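Local atomic coordinates of MS5a (Brassica napus, PDB entry 6L77), a protein that is of unknown molecular function but is linked to meiosis in plants and, through cystatin-like folds, probably enhances the protease papain. Residues Y17-Y25 / V68-R76; N32-Y41 / N53-P61. All blocks are in the same frame, centred on the assembly; numbering follows the deposited sequence.

From the N terminus the chain first forms helix 12-29, then turns into strand 34-45, comes back as strand 49-60 and turns again into strand 65-75. Contact 2 (32-41 with 53-61) closes the short loop of the first hairpin; contact 1 (17-25 with 68-76) closes a longer one, bringing the third strand under the helix, and so encloses contact 2 entirely. The two meet along the sheet, where strands 49-60 and 65-75 are neighbours: Phe69 N lies 2.7 Å from Leu56 O and Ile54 N 2.8 Å from Thr71 O, both probable hydrogen bonds. Contact 1 seats the helix on the third strand from one edge of the sheet, and contact 2 pairs the two strands outside it.

Contact 1 of 2, residues Y17-Y25 / V68-R76; sequences YATVGLHRY and VFETNVDQR
Tyr17, Gly21, Leu22 and Tyr25 of helix 12-29 lie across Phe69, Thr71, Val73 and Gln75 of strand 65-75, the helix-on-antiparallel-sheet packing of a cystatin-like fold; the axes of segments 17-25 and 68-75 pass 8.0 Å apart at 108°. Near the C-terminal end of segment 17-25, Phe69 meets two helix side chains, one over its face and one at its edge. Leu22 CD2 sits over the centre of its ring, a CH-pi contact, while the ring edge turns to the face of Tyr25 in a T-shaped pair with planes at 86°. Phe69 CZ also reaches Tyr25 CB at 3.6 Å. With CG anti to the backbone N (chi1 -167°), the Phe69 ring stands up from the strand toward the helix. In the middle, Gly21 brings the backbones together: its CA is 5.4 Å from that of Thr71, and a beta carbon there would clash with Thr71 OG1. That hydroxyl is buried with no polar partner in the model, whereas Thr71 CG2 touches Tyr17 O. At the other end Val73 CG1 stands over the centre of the Tyr17 ring, which also meets that of Phe83. Farther out, Arg152 NH2 donates to Gln75 OE1 and Pro49 O accepts from Gln75 NE2, fixing both ends of the amide. Held in this way, Gln75 OE1 accepts a hydrogen bond from Tyr17 OH at 2.7 Å, the donor tilted from the carbonyl plane.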
# COMPACT_ATOMS: atom_id res chain seq x y z
N TYR A 17 4.09 4.59 -6.48
CA TYR A 17 3.41 5.73 -5.89
C TYR A 17 2.23 6.19 -6.74
O TYR A 17 1.20 6.63 -6.20
CB TYR A 17 4.38 6.89 -5.66
CG TYR A 17 5.30 6.64 -4.49
CD1 TYR A 17 4.96 5.70 -3.52
CD2 TYR A 17 6.50 7.33 -4.34
CE1 TYR A 17 5.80 5.45 -2.44
CE2 TYR A 17 7.34 7.09 -3.25
CZ TYR A 17 6.98 6.14 -2.31
OH TYR A 17 7.79 5.88 -1.22
N ALA A 18 2.35 6.11 -8.06
CA ALA A 18 1.18 6.37 -8.91
C ALA A 18 0.04 5.42 -8.58
O ALA A 18 -1.13 5.81 -8.54
CB ALA A 18 1.56 6.25 -10.38
N THR A 19 0.36 4.15 -8.37
CA THR A 19 -0.69 3.18 -8.07
C THR A 19 -1.27 3.41 -6.68
O THR A 19 -2.48 3.21 -6.47
CB THR A 19 -0.10 1.77 -8.21
OG1 THR A 19 0.50 1.66 -9.50
CG2 THR A 19 -1.18 0.70 -8.04
N VAL A 20 -0.45 3.85 -5.73
CA VAL A 20 -0.97 4.25 -4.43
C VAL A 20 -1.96 5.40 -4.58
O VAL A 20 -3.02 5.42 -3.94
CB VAL A 20 0.18 4.64 -3.48
CG1 VAL A 20 -0.36 5.32 -2.22
CG2 VAL A 20 0.98 3.40 -3.12
N GLY A 21 -1.62 6.39 -5.41
CA GLY A 21 -2.55 7.49 -5.62
C GLY A 21 -3.87 7.02 -6.21
O GLY A 21 -4.93 7.49 -5.81
N LEU A 22 -3.81 6.13 -7.20
CA LEU A 22 -5.05 5.60 -7.76
C LEU A 22 -5.83 4.80 -6.72
O LEU A 22 -7.07 4.84 -6.71
CB LEU A 22 -4.74 4.73 -8.98
CG LEU A 22 -4.24 5.53 -10.19
CD1 LEU A 22 -3.86 4.58 -11.27
CD2 LEU A 22 -5.35 6.46 -10.70
N HIS A 23 -5.11 4.09 -5.85
CA HIS A 23 -5.74 3.36 -4.74
C HIS A 23 -6.52 4.30 -3.82
O HIS A 23 -7.67 4.03 -3.45
CB HIS A 23 -4.63 2.61 -3.98
CG HIS A 23 -4.96 2.19 -2.58
ND1 HIS A 23 -6.11 1.50 -2.24
CD2 HIS A 23 -4.25 2.32 -1.43
CE1 HIS A 23 -6.10 1.25 -0.94
NE2 HIS A 23 -4.98 1.73 -0.43
N ARG A 24 -5.90 5.41 -3.43
CA ARG A 24 -6.58 6.37 -2.55
C ARG A 24 -7.83 6.92 -3.22
O ARG A 24 -8.92 6.92 -2.63
CB ARG A 24 -5.61 7.50 -2.17
CG ARG A 24 -6.24 8.66 -1.39
CD ARG A 24 -5.20 9.65 -0.91
NE ARG A 24 -5.80 10.74 -0.13
CZ ARG A 24 -6.20 11.90 -0.65
NH1 ARG A 24 -6.06 12.14 -1.95
NH2 ARG A 24 -6.73 12.83 0.13
N TYR A 25 -7.69 7.36 -4.47
CA TYR A 25 -8.84 7.90 -5.21
C TYR A 25 -9.94 6.86 -5.39
O TYR A 25 -11.11 7.12 -5.10
CB TYR A 25 -8.38 8.41 -6.58
CG TYR A 25 -9.48 9.08 -7.36
CD1 TYR A 25 -9.79 10.42 -7.15
CD2 TYR A 25 -10.20 8.37 -8.32
CE1 TYR A 25 -10.81 11.04 -7.88
CE2 TYR A 25 -11.21 8.98 -9.05
CZ TYR A 25 -11.51 10.31 -8.82
OH TYR A 25 -12.51 10.92 -9.54
N VAL A 68 -6.00 12.47 -17.18
CA VAL A 68 -4.74 12.87 -16.59
C VAL A 68 -4.97 13.13 -15.10
O VAL A 68 -5.97 13.73 -14.68
CB VAL A 68 -4.12 14.06 -17.34
CG1 VAL A 68 -5.08 15.23 -17.42
CG2 VAL A 68 -2.77 14.45 -16.71
N PHE A 69 -4.03 12.66 -14.30
CA PHE A 69 -4.21 12.44 -12.88
C PHE A 69 -2.93 12.90 -12.18
O PHE A 69 -1.84 12.65 -12.69
CB PHE A 69 -4.46 10.94 -12.67
CG PHE A 69 -4.96 10.57 -11.31
CD1 PHE A 69 -6.31 10.53 -11.05
CD2 PHE A 69 -4.07 10.20 -10.31
CE1 PHE A 69 -6.79 10.16 -9.82
CE2 PHE A 69 -4.53 9.83 -9.05
CZ PHE A 69 -5.89 9.80 -8.80
N GLU A 70 -3.08 13.57 -11.03
CA GLU A 70 -1.94 14.04 -10.25
C GLU A 70 -1.87 13.27 -8.93
O GLU A 70 -2.90 13.08 -8.27
CB GLU A 70 -2.07 15.54 -10.00
CG GLU A 70 -1.03 16.13 -9.07
CD GLU A 70 -1.16 17.64 -8.98
OE1 GLU A 70 -2.27 18.16 -9.24
OE2 GLU A 70 -0.16 18.31 -8.66
N THR A 71 -0.68 12.81 -8.56
CA THR A 71 -0.44 12.16 -7.27
C THR A 71 0.76 12.84 -6.62
O THR A 71 1.79 13.01 -7.27
CB THR A 71 -0.16 10.65 -7.42
OG1 THR A 71 -1.30 9.97 -7.96
CG2 THR A 71 0.16 10.02 -6.07
N ASN A 72 0.63 13.22 -5.34
CA ASN A 72 1.75 13.78 -4.58
C ASN A 72 2.03 12.90 -3.37
O ASN A 72 1.11 12.59 -2.60
CB ASN A 72 1.46 15.21 -4.10
CG ASN A 72 1.48 16.23 -5.23
OD1 ASN A 72 1.50 15.89 -6.42
ND2 ASN A 72 1.46 17.50 -4.86
N VAL A 73 3.28 12.50 -3.19
CA VAL A 73 3.70 11.63 -2.09
C VAL A 73 4.94 12.23 -1.45
O VAL A 73 5.87 12.62 -2.16
CB VAL A 73 4.01 10.19 -2.56
CG1 VAL A 73 4.77 9.41 -1.46
CG2 VAL A 73 2.73 9.45 -2.93
N ASP A 74 4.94 12.33 -0.12
CA ASP A 74 6.14 12.65 0.64
C ASP A 74 6.72 11.37 1.21
O ASP A 74 6.00 10.58 1.82
CB ASP A 74 5.85 13.63 1.78
CG ASP A 74 5.66 15.06 1.29
OD1 ASP A 74 5.85 15.32 0.09
OD2 ASP A 74 5.30 15.92 2.12
N GLN A 75 8.02 11.16 1.01
CA GLN A 75 8.69 9.91 1.34
C GLN A 75 9.71 10.17 2.44
O GLN A 75 10.48 11.13 2.35
CB GLN A 75 9.36 9.33 0.09
CG GLN A 75 10.29 8.15 0.33
CD GLN A 75 10.85 7.59 -0.98
OE1 GLN A 75 10.37 6.59 -1.50
NE2 GLN A 75 11.87 8.26 -1.52
N ARG A 76 9.71 9.32 3.47
CA ARG A 76 10.57 9.53 4.61
C ARG A 76 11.60 8.43 4.82
O ARG A 76 12.43 8.54 5.72
CB ARG A 76 9.75 9.70 5.90
CG ARG A 76 8.90 10.96 5.93
CD ARG A 76 7.94 10.95 7.12
NE ARG A 76 6.87 9.95 6.98
CZ ARG A 76 5.75 10.16 6.30
NH1 ARG A 76 5.55 11.33 5.70
NH2 ARG A 76 4.83 9.21 6.23

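Contact 2 of 2, residues N32-Y41 / N53-P61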
# COMPACT_ATOMS: atom_id res chain seq x y z
N ASN A 32 -12.89 2.74 -10.56
CA ASN A 32 -11.97 1.70 -11.05
C ASN A 32 -11.09 2.32 -12.12
O ASN A 32 -11.17 1.99 -13.31
CB ASN A 32 -12.72 0.48 -11.59
CG ASN A 32 -13.33 -0.35 -10.50
OD1 ASN A 32 -12.66 -1.21 -9.93
ND2 ASN A 32 -14.57 -0.08 -10.16
N LEU A 33 -10.25 3.27 -11.71
CA LEU A 33 -9.26 3.84 -12.61
C LEU A 33 -7.99 3.00 -12.55
O LEU A 33 -7.53 2.62 -11.47
CB LEU A 33 -8.93 5.28 -12.25
CG LEU A 33 -10.06 6.31 -12.29
CD1 LEU A 33 -9.44 7.68 -12.04
CD2 LEU A 33 -10.77 6.28 -13.63
N TYR A 34 -7.42 2.72 -13.72
CA TYR A 34 -6.22 1.91 -13.82
C TYR A 34 -5.08 2.73 -14.40
O TYR A 34 -5.29 3.61 -15.24
CB TYR A 34 -6.46 0.68 -14.70
CG TYR A 34 -7.58 -0.20 -14.21
CD1 TYR A 34 -7.46 -0.91 -13.02
CD2 TYR A 34 -8.76 -0.31 -14.93
CE1 TYR A 34 -8.50 -1.71 -12.56
CE2 TYR A 34 -9.81 -1.12 -14.47
CZ TYR A 34 -9.66 -1.81 -13.30
OH TYR A 34 -10.70 -2.61 -12.86
N LEU A 35 -3.86 2.43 -13.95
CA LEU A 35 -2.71 3.16 -14.45
C LEU A 35 -2.46 2.82 -15.91
O LEU A 35 -2.33 1.64 -16.27
CB LEU A 35 -1.47 2.84 -13.60
CG LEU A 35 -0.17 3.45 -14.10
CD1 LEU A 35 -0.25 4.98 -14.07
CD2 LEU A 35 1.02 2.94 -13.27
N HIS A 36 -2.41 3.84 -16.75
CA HIS A 36 -2.06 3.64 -18.15
C HIS A 36 -0.60 3.96 -18.42
O HIS A 36 0.13 3.13 -18.98
CB HIS A 36 -2.97 4.49 -19.05
CG HIS A 36 -2.60 4.45 -20.50
ND1 HIS A 36 -2.71 3.32 -21.27
CD2 HIS A 36 -2.14 5.42 -21.32
CE1 HIS A 36 -2.32 3.59 -22.51
NE2 HIS A 36 -1.96 4.86 -22.56
N LYS A 37 -0.14 5.14 -18.03
CA LYS A 37 1.27 5.47 -18.16
C LYS A 37 1.60 6.63 -17.23
O LYS A 37 0.71 7.37 -16.79
CB LYS A 37 1.64 5.85 -19.60
CG LYS A 37 1.05 7.17 -20.05
CD LYS A 37 1.34 7.47 -21.52
CE LYS A 37 2.82 7.62 -21.79
NZ LYS A 37 3.35 8.91 -21.26
N ILE A 38 2.89 6.79 -16.95
CA ILE A 38 3.40 7.98 -16.27
C ILE A 38 3.85 8.97 -17.35
O ILE A 38 4.63 8.62 -18.23
CB ILE A 38 4.59 7.62 -15.36
CG1 ILE A 38 4.26 6.45 -14.42
CG2 ILE A 38 5.09 8.89 -14.61
CD1 ILE A 38 3.24 6.75 -13.39
N GLU A 39 3.35 10.21 -17.27
CA GLU A 39 3.77 11.25 -18.20
C GLU A 39 5.02 11.98 -17.72
O GLU A 39 5.93 12.26 -18.50
CB GLU A 39 2.66 12.29 -18.39
CG GLU A 39 1.50 11.84 -19.24
CD GLU A 39 1.71 12.10 -20.72
OE1 GLU A 39 2.84 12.43 -21.12
OE2 GLU A 39 0.73 11.97 -21.49
N LYS A 40 5.06 12.33 -16.44
CA LYS A 40 6.21 13.06 -15.93
C LYS A 40 6.13 13.03 -14.42
O LYS A 40 5.07 12.77 -13.85
CB LYS A 40 6.25 14.50 -16.42
CG LYS A 40 5.05 15.33 -16.03
CD LYS A 40 5.44 16.82 -16.05
CE LYS A 40 4.23 17.72 -15.85
NZ LYS A 40 4.63 19.13 -15.61
N TYR A 41 7.27 13.26 -13.78
CA TYR A 41 7.26 13.43 -12.34
C TYR A 41 8.34 14.42 -11.96
O TYR A 41 9.30 14.64 -12.71
CB TYR A 41 7.42 12.10 -11.59
CG TYR A 41 8.75 11.39 -11.84
CD1 TYR A 41 8.91 10.56 -12.93
CD2 TYR A 41 9.82 11.54 -10.96
CE1 TYR A 41 10.09 9.90 -13.14
CE2 TYR A 41 11.01 10.88 -11.18
CZ TYR A 41 11.13 10.06 -12.28
OH TYR A 41 12.30 9.40 -12.53
N ASN A 53 5.92 14.51 -7.18
CA ASN A 53 4.71 15.07 -7.79
C ASN A 53 4.61 14.41 -9.15
O ASN A 53 5.41 14.71 -10.04
CB ASN A 53 4.80 16.60 -7.89
CG ASN A 53 3.67 17.21 -8.72
OD1 ASN A 53 2.64 16.59 -8.99
ND2 ASN A 53 3.87 18.45 -9.15
N ILE A 54 3.67 13.48 -9.28
CA ILE A 54 3.60 12.58 -10.42
C ILE A 54 2.36 12.94 -11.24
O ILE A 54 1.26 13.05 -10.69
CB ILE A 54 3.52 11.11 -9.97
CG1 ILE A 54 4.72 10.76 -9.11
CG2 ILE A 54 3.41 10.17 -11.19
CD1 ILE A 54 4.51 9.45 -8.30
N THR A 55 2.55 13.10 -12.54
CA THR A 55 1.46 13.29 -13.48
C THR A 55 1.31 11.99 -14.26
O THR A 55 2.24 11.56 -14.94
CB THR A 55 1.73 14.47 -14.41
OG1 THR A 55 1.95 15.65 -13.63
CG2 THR A 55 0.55 14.68 -15.37
N LEU A 56 0.14 11.36 -14.15
CA LEU A 56 -0.06 10.07 -14.78
C LEU A 56 -1.35 10.09 -15.58
O LEU A 56 -2.21 10.96 -15.38
CB LEU A 56 -0.11 8.94 -13.75
CG LEU A 56 -1.17 9.15 -12.66
CD1 LEU A 56 -2.09 7.95 -12.60
CD2 LEU A 56 -0.57 9.44 -11.29
N ILE A 57 -1.47 9.13 -16.50
CA ILE A 57 -2.69 8.92 -17.27
C ILE A 57 -3.35 7.67 -16.71
O ILE A 57 -2.70 6.62 -16.61
CB ILE A 57 -2.40 8.75 -18.77
CG1 ILE A 57 -1.54 9.91 -19.28
CG2 ILE A 57 -3.71 8.63 -19.53
CD1 ILE A 57 -2.13 11.27 -18.99
N ALA A 58 -4.60 7.79 -16.30
CA ALA A 58 -5.40 6.66 -15.86
C ALA A 58 -6.40 6.29 -16.94
O ALA A 58 -6.95 7.17 -17.62
CB ALA A 58 -6.14 6.96 -14.56
N GLU A 59 -6.65 4.99 -17.11
CA GLU A 59 -7.70 4.52 -18.00
C GLU A 59 -8.97 4.27 -17.20
O GLU A 59 -8.93 3.68 -16.11
CB GLU A 59 -7.28 3.24 -18.74
CG GLU A 59 -8.37 2.75 -19.70
CD GLU A 59 -7.94 1.61 -20.64
OE1 GLU A 59 -6.82 1.08 -20.51
OE2 GLU A 59 -8.75 1.26 -21.51
N ASP A 60 -10.11 4.71 -17.76
CA ASP A 60 -11.43 4.48 -17.18
C ASP A 60 -12.24 3.65 -18.17
O ASP A 60 -12.87 4.21 -19.09
CB ASP A 60 -12.13 5.81 -16.88
CG ASP A 60 -13.59 5.62 -16.47
OD1 ASP A 60 -14.00 4.50 -16.11
OD2 ASP A 60 -14.35 6.62 -16.55
N PRO A 61 -12.25 2.33 -18.03
CA PRO A 61 -12.93 1.49 -19.03
C PRO A 61 -14.43 1.70 -19.08
O PRO A 61 -15.06 1.32 -20.07
CB PRO A 61 -12.59 0.06 -18.58
CG PRO A 61 -11.27 0.22 -17.81
CD PRO A 61 -11.45 1.53 -17.08
O HOH W 1 -13.68 2.59 -14.58
O HOH W 2 -4.06 1.13 -20.19
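The first beta hairpin of the sheet, strands 34-45 and 49-60, carries two classic beta bulges, each shifting the register by one residue. In the first, His36 N and Lys37 N both donate to Ile57 O, at 2.8 Å from His36 N and a longer 3.3 Å from Lys37 N; in the second, Glu39 N and Lys40 N share Thr55 O in the same manner. Ile57 N returns a nearly straight bond to Lys37 O (174° at the hydrogen). Opposite the first bulge, the Ile57 side chain lies among Lys37, Glu39 and His36 on the sheet face it shares with Lys37. Its CB lies alongside Lys37 CG, and CG2 meets His36 CD2. Glu39 chi1 (-74°) brings CG to 3.6 Å from Ile57 CG1, and the bend at chi2 (-88°) folds the carboxylate back, OE2 also lying near Ile57 CG1. Lys37 NZ forms a salt bridge with Glu39 OE1. Cutting Ile57 back to an alanine would probably open a gap beside Glu39 CG and Lys37 CG, leaving that salt bridge without its apolar backing. Toward helix 12-29, Ile38 CD1 packs on Leu56 CB, and Leu35 CD1 meets Leu56 CD1 at 3.8 Å. The hairpin thus has an apolar side turned to the helix and a mixed side, where the aliphatic parts of Lys37 and Glu39 pack on Ile57 and a water joins His36 ND1 to Glu59 OE1.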